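Local structure of adhesin (Streptococcus sanguinis SK1 = NCTC 7863, 6VT2) at residues Asn331-Leu344 and Thr396-Asn408. The protein probably mediates adhesion of the bacterium by binding sialylated glycans such as sialyl-T antigen through tandem Siglec-like modules. Numbering follows the deposited sequence.
With SO4 (sulfate ion), chain K.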
loop_
_atom_site.group_PDB
_atom_site.type_symbol
_atom_site.label_atom_id
_atom_site.label_comp_id
_atom_site.label_asym_id
_atom_site.label_seq_id
_atom_site.Cartn_x
_atom_site.Cartn_y
_atom_site.Cartn_z
ATOM N N ASN A 331 -45.420 -19.414 -3.697
ATOM C CA ASN A 331 -46.761 -19.930 -3.717
ATOM C C ASN A 331 -47.169 -20.381 -2.337
ATOM O O ASN A 331 -46.329 -20.713 -1.512
ATOM C CB ASN A 331 -46.823 -21.088 -4.686
ATOM C CG ASN A 331 -46.491 -20.666 -6.073
ATOM O OD1 ASN A 331 -45.684 -21.300 -6.780
ATOM N ND2 ASN A 331 -47.083 -19.594 -6.490
ATOM N N PRO A 332 -48.460 -20.431 -2.065
ATOM C CA PRO A 332 -48.918 -20.930 -0.762
ATOM C C PRO A 332 -48.621 -22.406 -0.568
ATOM O O PRO A 332 -48.493 -23.176 -1.520
ATOM C CB PRO A 332 -50.426 -20.673 -0.788
ATOM C CG PRO A 332 -50.768 -20.550 -2.136
ATOM C CD PRO A 332 -49.571 -20.008 -2.925
ATOM N N GLY A 333 -48.468 -22.776 0.695
ATOM C CA GLY A 333 -48.034 -24.105 1.028
ATOM C C GLY A 333 -49.091 -25.142 0.775
ATOM O O GLY A 333 -48.762 -26.305 0.550
ATOM N N SER A 334 -50.343 -24.725 0.733
ATOM C CA SER A 334 -51.434 -25.612 0.374
ATOM C C SER A 334 -52.450 -24.806 -0.410
ATOM O O SER A 334 -52.489 -23.569 -0.361
ATOM C CB SER A 334 -52.097 -26.273 1.586
ATOM O OG SER A 334 -52.628 -25.296 2.413
ATOM N N LEU A 335 -53.217 -25.534 -1.206
ATOM C CA LEU A 335 -54.363 -24.952 -1.868
ATOM C C LEU A 335 -55.473 -24.764 -0.863
ATOM O O LEU A 335 -55.466 -25.330 0.219
ATOM C CB LEU A 335 -54.834 -25.836 -3.003
ATOM C CG LEU A 335 -53.772 -26.235 -3.999
ATOM C CD1 LEU A 335 -54.398 -27.154 -5.023
ATOM C CD2 LEU A 335 -53.163 -25.032 -4.687
ATOM N N THR A 336 -56.397 -23.881 -1.210
ATOM C CA THR A 336 -57.574 -23.584 -0.409
ATOM C C THR A 336 -58.806 -24.103 -1.125
ATOM O O THR A 336 -58.987 -23.851 -2.317
ATOM C CB THR A 336 -57.694 -22.091 -0.201
ATOM O OG1 THR A 336 -56.541 -21.683 0.554
ATOM C CG2 THR A 336 -58.901 -21.674 0.535
ATOM N N GLY A 337 -59.597 -24.900 -0.419
ATOM C CA GLY A 337 -60.788 -25.476 -1.018
ATOM C C GLY A 337 -61.773 -24.388 -1.325
ATOM O O GLY A 337 -62.076 -23.548 -0.472
ATOM N N VAL A 338 -62.343 -24.444 -2.508
ATOM C CA VAL A 338 -63.363 -23.490 -2.918
ATOM C C VAL A 338 -64.569 -24.252 -3.425
ATOM O O VAL A 338 -64.432 -25.222 -4.177
ATOM C CB VAL A 338 -62.885 -22.482 -3.969
ATOM C CG1 VAL A 338 -61.674 -21.670 -3.371
ATOM C CG2 VAL A 338 -62.587 -23.077 -5.264
ATOM N N LEU A 339 -65.758 -23.781 -3.040
ATOM C CA LEU A 339 -66.967 -24.422 -3.514
ATOM C C LEU A 339 -67.314 -24.073 -4.951
ATOM O O LEU A 339 -67.962 -24.852 -5.641
ATOM C CB LEU A 339 -68.110 -24.030 -2.590
ATOM C CG LEU A 339 -67.979 -24.471 -1.146
ATOM C CD1 LEU A 339 -69.097 -23.836 -0.309
ATOM C CD2 LEU A 339 -68.024 -25.994 -1.073
ATOM N N ASN A 340 -66.914 -22.888 -5.421
ATOM C CA ASN A 340 -67.264 -22.411 -6.751
ATOM C C ASN A 340 -66.023 -21.751 -7.303
ATOM O O ASN A 340 -65.735 -20.599 -6.953
ATOM C CB ASN A 340 -68.405 -21.398 -6.770
ATOM C CG ASN A 340 -68.697 -20.916 -8.156
ATOM O OD1 ASN A 340 -67.947 -21.181 -9.095
ATOM N ND2 ASN A 340 -69.851 -20.244 -8.316
ATOM N N PRO A 341 -65.246 -22.442 -8.134
ATOM C CA PRO A 341 -63.969 -21.854 -8.610
ATOM C C PRO A 341 -64.139 -20.588 -9.417
ATOM O O PRO A 341 -63.177 -19.850 -9.578
ATOM C CB PRO A 341 -63.360 -22.970 -9.458
ATOM C CG PRO A 341 -64.042 -24.255 -8.910
ATOM C CD PRO A 341 -65.428 -23.851 -8.548
ATOM N N GLN A 342 -65.313 -20.312 -9.945
ATOM C CA GLN A 342 -65.499 -19.078 -10.705
ATOM C C GLN A 342 -65.869 -17.899 -9.821
ATOM O O GLN A 342 -65.840 -16.759 -10.274
ATOM C CB GLN A 342 -66.576 -19.260 -11.785
ATOM C CG GLN A 342 -66.071 -20.033 -13.021
ATOM C CD GLN A 342 -66.989 -19.841 -14.231
ATOM O OE1 GLN A 342 -68.093 -19.283 -14.114
ATOM N NE2 GLN A 342 -66.536 -20.293 -15.397
ATOM N N GLN A 343 -66.203 -18.139 -8.563
ATOM C CA GLN A 343 -66.562 -17.048 -7.676
ATOM C C GLN A 343 -66.251 -17.498 -6.263
ATOM O O GLN A 343 -67.053 -18.191 -5.612
ATOM C CB GLN A 343 -68.022 -16.652 -7.812
ATOM C CG GLN A 343 -68.432 -15.534 -6.889
ATOM C CD GLN A 343 -67.653 -14.253 -7.203
ATOM O OE1 GLN A 343 -67.894 -13.629 -8.231
ATOM N NE2 GLN A 343 -66.708 -13.887 -6.336
ATOM N N LEU A 344 -65.124 -17.056 -5.748
ATOM C CA LEU A 344 -64.768 -17.387 -4.386
ATOM C C LEU A 344 -65.612 -16.550 -3.448
ATOM O O LEU A 344 -65.956 -15.491 -3.768
ATOM C CB LEU A 344 -63.302 -17.038 -4.166
ATOM C CG LEU A 344 -62.352 -18.207 -4.396
ATOM C CD1 LEU A 344 -62.412 -18.649 -5.834
ATOM C CD2 LEU A 344 -60.940 -17.809 -3.988
ATOM N N THR A 396 -51.223 -17.480 -9.950
ATOM C CA THR A 396 -52.385 -18.031 -10.661
ATOM C C THR A 396 -53.240 -18.891 -9.738
ATOM O O THR A 396 -52.755 -19.390 -8.806
ATOM C CB THR A 396 -51.915 -18.756 -11.917
ATOM O OG1 THR A 396 -50.993 -19.743 -11.491
ATOM C CG2 THR A 396 -51.262 -17.813 -12.883
ATOM N N ALA A 397 -54.501 -19.032 -10.105
ATOM C CA ALA A 397 -55.521 -19.754 -9.333
ATOM C C ALA A 397 -55.175 -21.243 -9.252
ATOM O O ALA A 397 -55.408 -21.788 -8.250
ATOM C CB ALA A 397 -56.871 -19.513 -9.928
ATOM N N ASP A 398 -54.394 -21.803 -10.168
ATOM C CA ASP A 398 -53.944 -23.190 -10.013
ATOM C C ASP A 398 -52.934 -23.320 -8.870
ATOM O O ASP A 398 -52.714 -24.384 -8.441
ATOM C CB ASP A 398 -53.454 -23.776 -11.326
ATOM C CG ASP A 398 -52.287 -23.054 -11.914
ATOM O OD1 ASP A 398 -51.875 -22.127 -11.346
ATOM O OD2 ASP A 398 -51.775 -23.515 -12.929
ATOM N N ARG A 399 -52.352 -22.231 -8.388
ATOM C CA ARG A 399 -51.491 -22.298 -7.253
ATOM C C ARG A 399 -52.185 -21.947 -5.969
ATOM O O ARG A 399 -51.566 -22.049 -4.909
ATOM C CB ARG A 399 -50.333 -21.303 -7.425
ATOM C CG ARG A 399 -49.580 -21.500 -8.741
ATOM C CD ARG A 399 -48.270 -22.126 -8.521
ATOM N NE ARG A 399 -47.498 -22.200 -9.756
ATOM C CZ ARG A 399 -46.858 -23.292 -10.171
ATOM N NH1 ARG A 399 -46.898 -24.410 -9.445
ATOM N NH2 ARG A 399 -46.177 -23.263 -11.310
ATOM N N THR A 400 -53.477 -21.598 -6.007
ATOM C CA THR A 400 -54.108 -21.152 -4.777
ATOM C C THR A 400 -55.408 -21.852 -4.445
ATOM O O THR A 400 -55.714 -22.010 -3.267
ATOM C CB THR A 400 -54.447 -19.664 -4.839
ATOM O OG1 THR A 400 -55.317 -19.459 -5.952
ATOM C CG2 THR A 400 -53.177 -18.803 -5.018
ATOM N N VAL A 401 -56.143 -22.278 -5.462
ATOM C CA VAL A 401 -57.519 -22.749 -5.356
ATOM C C VAL A 401 -57.572 -24.245 -5.590
ATOM O O VAL A 401 -56.890 -24.755 -6.488
ATOM C CB VAL A 401 -58.385 -22.027 -6.405
ATOM C CG1 VAL A 401 -59.688 -22.716 -6.633
ATOM C CG2 VAL A 401 -58.638 -20.577 -5.985
ATOM N N GLN A 402 -58.430 -24.940 -4.825
ATOM C CA GLN A 402 -58.764 -26.345 -5.097
ATOM C C GLN A 402 -60.290 -26.485 -5.104
ATOM O O GLN A 402 -60.940 -26.289 -4.082
ATOM C CB GLN A 402 -58.158 -27.251 -4.051
ATOM C CG GLN A 402 -58.560 -28.685 -4.235
ATOM C CD GLN A 402 -58.180 -29.205 -5.565
ATOM O OE1 GLN A 402 -57.019 -29.284 -5.934
ATOM N NE2 GLN A 402 -59.197 -29.521 -6.348
ATOM N N ASP A 403 -60.852 -26.784 -6.254
ATOM C CA ASP A 403 -62.275 -27.102 -6.390
ATOM C C ASP A 403 -62.662 -28.207 -5.425
ATOM O O ASP A 403 -61.999 -29.245 -5.356
ATOM C CB ASP A 403 -62.455 -27.545 -7.852
ATOM C CG ASP A 403 -63.875 -27.590 -8.363
ATOM O OD1 ASP A 403 -64.815 -27.563 -7.583
ATOM O OD2 ASP A 403 -63.978 -27.652 -9.643
ATOM N N LEU A 404 -63.768 -28.029 -4.713
ATOM C CA LEU A 404 -64.297 -29.026 -3.784
ATOM C C LEU A 404 -65.592 -29.645 -4.323
ATOM O O LEU A 404 -66.206 -30.339 -3.585
ATOM C CB LEU A 404 -64.661 -28.284 -2.516
ATOM C CG LEU A 404 -63.486 -27.778 -1.711
ATOM C CD1 LEU A 404 -64.029 -27.056 -0.508
ATOM C CD2 LEU A 404 -62.583 -28.925 -1.317
ATOM N N ARG A 405 -65.999 -29.319 -5.531
ATOM C CA ARG A 405 -67.266 -29.850 -6.046
ATOM C C ARG A 405 -67.105 -31.374 -6.100
ATOM O O ARG A 405 -66.159 -31.796 -6.640
ATOM C CB ARG A 405 -67.615 -29.201 -7.385
ATOM C CG ARG A 405 -68.127 -27.785 -7.195
ATOM C CD ARG A 405 -68.469 -27.130 -8.510
ATOM N NE ARG A 405 -67.299 -27.211 -9.312
ATOM C CZ ARG A 405 -67.254 -27.061 -10.622
ATOM N NH1 ARG A 405 -66.136 -27.207 -11.289
ATOM N NH2 ARG A 405 -68.333 -26.709 -11.282
ATOM N N PRO A 406 -68.068 -32.215 -5.690
ATOM C CA PRO A 406 -67.886 -33.608 -5.833
ATOM C C PRO A 406 -67.968 -34.055 -7.289
ATOM O O PRO A 406 -68.397 -33.410 -8.153
ATOM C CB PRO A 406 -69.045 -34.271 -5.080
ATOM C CG PRO A 406 -69.525 -33.193 -4.200
ATOM C CD PRO A 406 -69.304 -31.924 -4.972
ATOM N N ARG A 407 -67.545 -35.285 -7.461
ATOM C CA ARG A 407 -67.568 -35.896 -8.791
ATOM C C ARG A 407 -68.888 -36.641 -8.895
ATOM O O ARG A 407 -69.476 -36.966 -7.893
ATOM C CB ARG A 407 -66.258 -36.647 -8.976
ATOM C CG ARG A 407 -65.107 -35.660 -9.107
ATOM C CD ARG A 407 -63.768 -36.324 -9.152
ATOM N NE ARG A 407 -62.678 -35.365 -9.144
ATOM C CZ ARG A 407 -62.048 -34.842 -10.198
ATOM N NH1 ARG A 407 -62.401 -35.117 -11.447
ATOM N NH2 ARG A 407 -61.037 -34.013 -9.985
ATOM N N ASN A 408 -69.359 -36.769 -10.113
ATOM C CA ASN A 408 -70.689 -37.372 -10.364
ATOM C C ASN A 408 -70.707 -38.809 -9.851
ATOM O O ASN A 408 -69.630 -39.400 -9.726
ATOM C CB ASN A 408 -70.974 -37.368 -11.866
ATOM C CG ASN A 408 -71.005 -36.016 -12.549
ATOM O OD1 ASN A 408 -71.212 -34.977 -11.928
ATOM N ND2 ASN A 408 -70.812 -36.036 -13.855
HETATM S S SO4 K . -58.596 -30.347 -10.007
HETATM O O1 SO4 K . -59.550 -29.301 -9.782
HETATM O O2 SO4 K . -57.696 -30.047 -11.083
HETATM O O3 SO4 K . -57.872 -30.624 -8.768
HETATM O O4 SO4 K . -59.257 -31.625 -10.263
HETATM O O HOH W 1 -49.237 -23.348 -4.217
HETATM O O HOH W 2 -54.259 -21.437 -1.018
#
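L335 lies over residues 398-402, just where the 3-10 turn 397-399 opens into strand 401-403. Its CG stands anti to the carbonyl carbon (chi1 -52°), beside the backbone N, from where CD2 comes 3.4 Å from R399 O, while CD1 reaches the aliphatic part and OE1 of Q402. The R399 side chain slants across the N331 amide, CD 3.2 Å from N331 OD1, with the amide and guanidinium planes only 18° apart. Beyond L335 the chains pair as a short parallel sheet: T336 N and V338 N donate to T400 O and Q402 O, and Q402 N and L404 N to T336 O and V338 O. V401 and V338 share the face turned to helix 346-360 and meet at about a right angle; the 3.2 Å between V401 CG1 and V338 CG2 is doubtful, since V401 has two conformers. L344, which also touches I352 of that helix, meets V401 CG2 tip to tip through CD2 at 4.1 Å. At the far end P341 CG sits 3.4 Å from D403 CG. R405 holds this carboxylate side-on, NE to OD1 and NH1 to OD2 (2.8 Å), both on syn lone pairs, and its backbone N also reaches OD1, closing an Asx turn. Backbone bonds thus pair two strands that flank helix 346-360 in sequence, L404 covers G337 on the face away from the valines, and the doubly gripped D403 carboxylate is probably locked in rotation against P341.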